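Local coordinates for halohydrin dehalogenase (Rhizobium radiobacter, PDB 4IY1), which catalyses the dehalogenation of vicinal halohydrins to epoxides and, in the reverse sense, probably opens epoxides with nucleophiles such as cyanide, at residues 82-87 against 184-189. The protein carries 37 engineered substitutions. Numbering follows the deposited sequence.
Sequences APVEWR and PYYYPS. Engineered in segment 82-87: Ala82 (natural residue Phe), Pro83 (natural residue Ala), Val84 (natural residue Pro), Trp86 (natural residue Phe), Arg87 (natural residue Gln). Engineered in segment 184-189: Tyr186 (natural residue Phe), Ser189 (natural residue Thr).
Ala82 meets the phenol of Tyr186, both engineered residues, where two loops of a Rossmann-like fold of the short-chain dehydrogenase/reductase superfamily come together, one following strand 75-79 and the other strand 170-175. The case illustrates how loops without regular structure can be joined by side chains reaching for backbone. Tyr186 OH donates a hydrogen bond to Ala82 O over 2.8 Å; the donor stands 19° off the carbonyl plane, with a C=O...O angle of 126°. Phe12 meets the Tyr186 ring edge-to-face, while the methyl of Ala82 faces helix 94-122. Next along the chain, the engineered Pro83 presents its ring to the other phenol, CG lying 3.7 Å from Tyr185 OH. Tyr185 has CG anti to its carbonyl carbon (chi1 -54°), which lays the phenol alongside Pro83, and its CE1 comes within 3.8 Å of Ala82 C. Cutting Tyr185 back to an alanine is likely to leave a gap beside Pro83 and His11 without its edge-to-face ring partner. A cis peptide bond links the two tyrosines, and Tyr185 CB sits above one face of the Tyr186 ring, near its rim. Finally, the engineered Val84 brings CG1 to the edge of that ring, 3.9 Å from Tyr186 CE1.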
loop_
_atom_site.group_PDB
_atom_site.type_symbol
_atom_site.label_atom_id
_atom_site.label_comp_id
_atom_site.label_asym_id
_atom_site.label_seq_id
_atom_site.Cartn_x
_atom_site.Cartn_y
_atom_site.Cartn_z
ATOM N N ALA B 82 1.659 17.851 -16.602
ATOM C CA ALA B 82 0.802 17.753 -17.760
ATOM C C ALA B 82 -0.543 18.270 -17.370
ATOM O O ALA B 82 -0.924 18.193 -16.193
ATOM C CB ALA B 82 0.695 16.313 -18.234
ATOM N N PRO B 83 -1.279 18.813 -18.343
ATOM C CA PRO B 83 -2.610 19.295 -18.001
ATOM C C PRO B 83 -3.493 18.130 -17.583
ATOM O O PRO B 83 -3.622 17.166 -18.336
ATOM C CB PRO B 83 -3.106 19.911 -19.322
ATOM C CG PRO B 83 -1.858 20.341 -20.013
ATOM C CD PRO B 83 -0.848 19.274 -19.679
ATOM N N VAL B 84 -4.027 18.191 -16.365
ATOM C CA VAL B 84 -5.238 17.451 -16.013
ATOM C C VAL B 84 -6.493 18.247 -16.369
ATOM O O VAL B 84 -6.673 19.385 -15.916
ATOM C CB VAL B 84 -5.299 17.116 -14.509
ATOM C CG1 VAL B 84 -4.948 18.332 -13.654
ATOM C CG2 VAL B 84 -6.681 16.603 -14.150
ATOM N N GLU B 85 -7.347 17.649 -17.195
ATOM C CA GLU B 85 -8.717 18.120 -17.375
ATOM C C GLU B 85 -9.675 16.945 -17.222
ATOM O O GLU B 85 -9.621 15.988 -17.999
ATOM C CB GLU B 85 -8.891 18.755 -18.760
ATOM C CG GLU B 85 -8.460 20.210 -18.845
ATOM C CD GLU B 85 -7.490 20.467 -19.982
ATOM O OE1 GLU B 85 -7.076 21.632 -20.149
ATOM O OE2 GLU B 85 -7.121 19.505 -20.696
ATOM N N TRP B 86 -10.545 17.024 -16.219
ATOM C CA TRP B 86 -11.420 15.907 -15.853
ATOM C C TRP B 86 -12.347 15.519 -16.975
ATOM O O TRP B 86 -12.866 16.379 -17.682
ATOM C CB TRP B 86 -12.230 16.263 -14.614
ATOM C CG TRP B 86 -11.432 16.998 -13.558
ATOM C CD1 TRP B 86 -10.860 18.271 -13.651
ATOM C CD2 TRP B 86 -11.121 16.541 -12.197
ATOM N NE1 TRP B 86 -10.228 18.612 -12.474
ATOM C CE2 TRP B 86 -10.340 17.619 -11.567
ATOM C CE3 TRP B 86 -11.392 15.387 -11.467
ATOM C CZ2 TRP B 86 -9.862 17.520 -10.277
ATOM C CZ3 TRP B 86 -10.912 15.307 -10.157
ATOM C CH2 TRP B 86 -10.183 16.359 -9.572
ATOM N N ARG B 87 -12.570 14.218 -17.146
ATOM C CA ARG B 87 -13.367 13.707 -18.265
ATOM C C ARG B 87 -13.658 12.229 -18.055
ATOM O O ARG B 87 -12.883 11.530 -17.400
ATOM C CB ARG B 87 -12.632 13.893 -19.597
ATOM C CG ARG B 87 -11.734 15.121 -19.657
ATOM C CD ARG B 87 -11.071 15.285 -21.018
ATOM N NE ARG B 87 -11.969 15.891 -21.994
ATOM C CZ ARG B 87 -12.665 15.210 -22.899
ATOM N NH1 ARG B 87 -12.547 13.887 -22.986
ATOM N NH2 ARG B 87 -13.485 15.855 -23.722
ATOM N N PRO B 184 -0.118 27.173 -12.942
ATOM C CA PRO B 184 -1.364 26.405 -12.880
ATOM C C PRO B 184 -1.159 24.941 -12.457
ATOM O O PRO B 184 -2.141 24.230 -12.216
ATOM C CB PRO B 184 -1.880 26.464 -14.324
ATOM C CG PRO B 184 -0.638 26.642 -15.154
ATOM C CD PRO B 184 0.249 27.519 -14.329
ATOM N N TYR B 185 0.105 24.499 -12.425
ATOM C CA TYR B 185 0.454 23.138 -12.031
ATOM C C TYR B 185 0.946 23.147 -10.578
ATOM O O TYR B 185 2.123 23.428 -10.339
ATOM C CB TYR B 185 1.577 22.599 -12.951
ATOM C CG TYR B 185 1.265 22.678 -14.437
ATOM C CD1 TYR B 185 0.433 21.738 -15.048
ATOM C CD2 TYR B 185 1.797 23.697 -15.231
ATOM C CE1 TYR B 185 0.108 21.833 -16.389
ATOM C CE2 TYR B 185 1.507 23.777 -16.591
ATOM C CZ TYR B 185 0.648 22.859 -17.157
ATOM O OH TYR B 185 0.337 22.939 -18.496
ATOM N N TYR B 186 0.082 22.853 -9.602
ATOM C CA TYR B 186 -1.313 22.430 -9.809
ATOM C C TYR B 186 -2.227 23.158 -8.839
ATOM O O TYR B 186 -3.439 22.898 -8.817
ATOM C CB TYR B 186 -1.488 20.907 -9.595
ATOM C CG TYR B 186 -0.917 20.081 -10.728
ATOM C CD1 TYR B 186 -1.677 19.792 -11.860
ATOM C CD2 TYR B 186 0.428 19.707 -10.727
ATOM C CE1 TYR B 186 -1.144 19.067 -12.911
ATOM C CE2 TYR B 186 0.978 19.028 -11.798
ATOM C CZ TYR B 186 0.188 18.695 -12.872
ATOM O OH TYR B 186 0.748 18.002 -13.917
ATOM N N TYR B 187 -1.653 24.019 -7.995
ATOM C CA TYR B 187 -2.466 24.730 -6.987
ATOM C C TYR B 187 -2.098 26.204 -6.931
ATOM O O TYR B 187 -1.455 26.655 -5.971
ATOM C CB TYR B 187 -2.310 24.086 -5.597
ATOM C CG TYR B 187 -3.109 22.819 -5.432
ATOM C CD1 TYR B 187 -2.613 21.592 -5.888
ATOM C CD2 TYR B 187 -4.402 22.856 -4.938
ATOM C CE1 TYR B 187 -3.371 20.433 -5.795
ATOM C CE2 TYR B 187 -5.170 21.700 -4.843
ATOM C CZ TYR B 187 -4.647 20.487 -5.260
ATOM O OH TYR B 187 -5.403 19.331 -5.107
ATOM N N PRO B 188 -2.432 26.946 -8.010
ATOM C CA PRO B 188 -2.091 28.361 -8.097
ATOM C C PRO B 188 -2.730 29.167 -6.946
ATOM O O PRO B 188 -3.821 28.808 -6.457
ATOM C CB PRO B 188 -2.649 28.786 -9.473
ATOM C CG PRO B 188 -3.663 27.766 -9.815
ATOM C CD PRO B 188 -3.212 26.483 -9.167
ATOM N N SER B 189 -1.956 30.112 -6.410
ATOM C CA SER B 189 -2.383 30.972 -5.304
ATOM C C SER B 189 -3.846 31.388 -5.451
ATOM O O SER B 189 -4.662 31.164 -4.548
ATOM C CB SER B 189 -1.481 32.201 -5.216
ATOM O OG SER B 189 -0.143 31.825 -4.906
#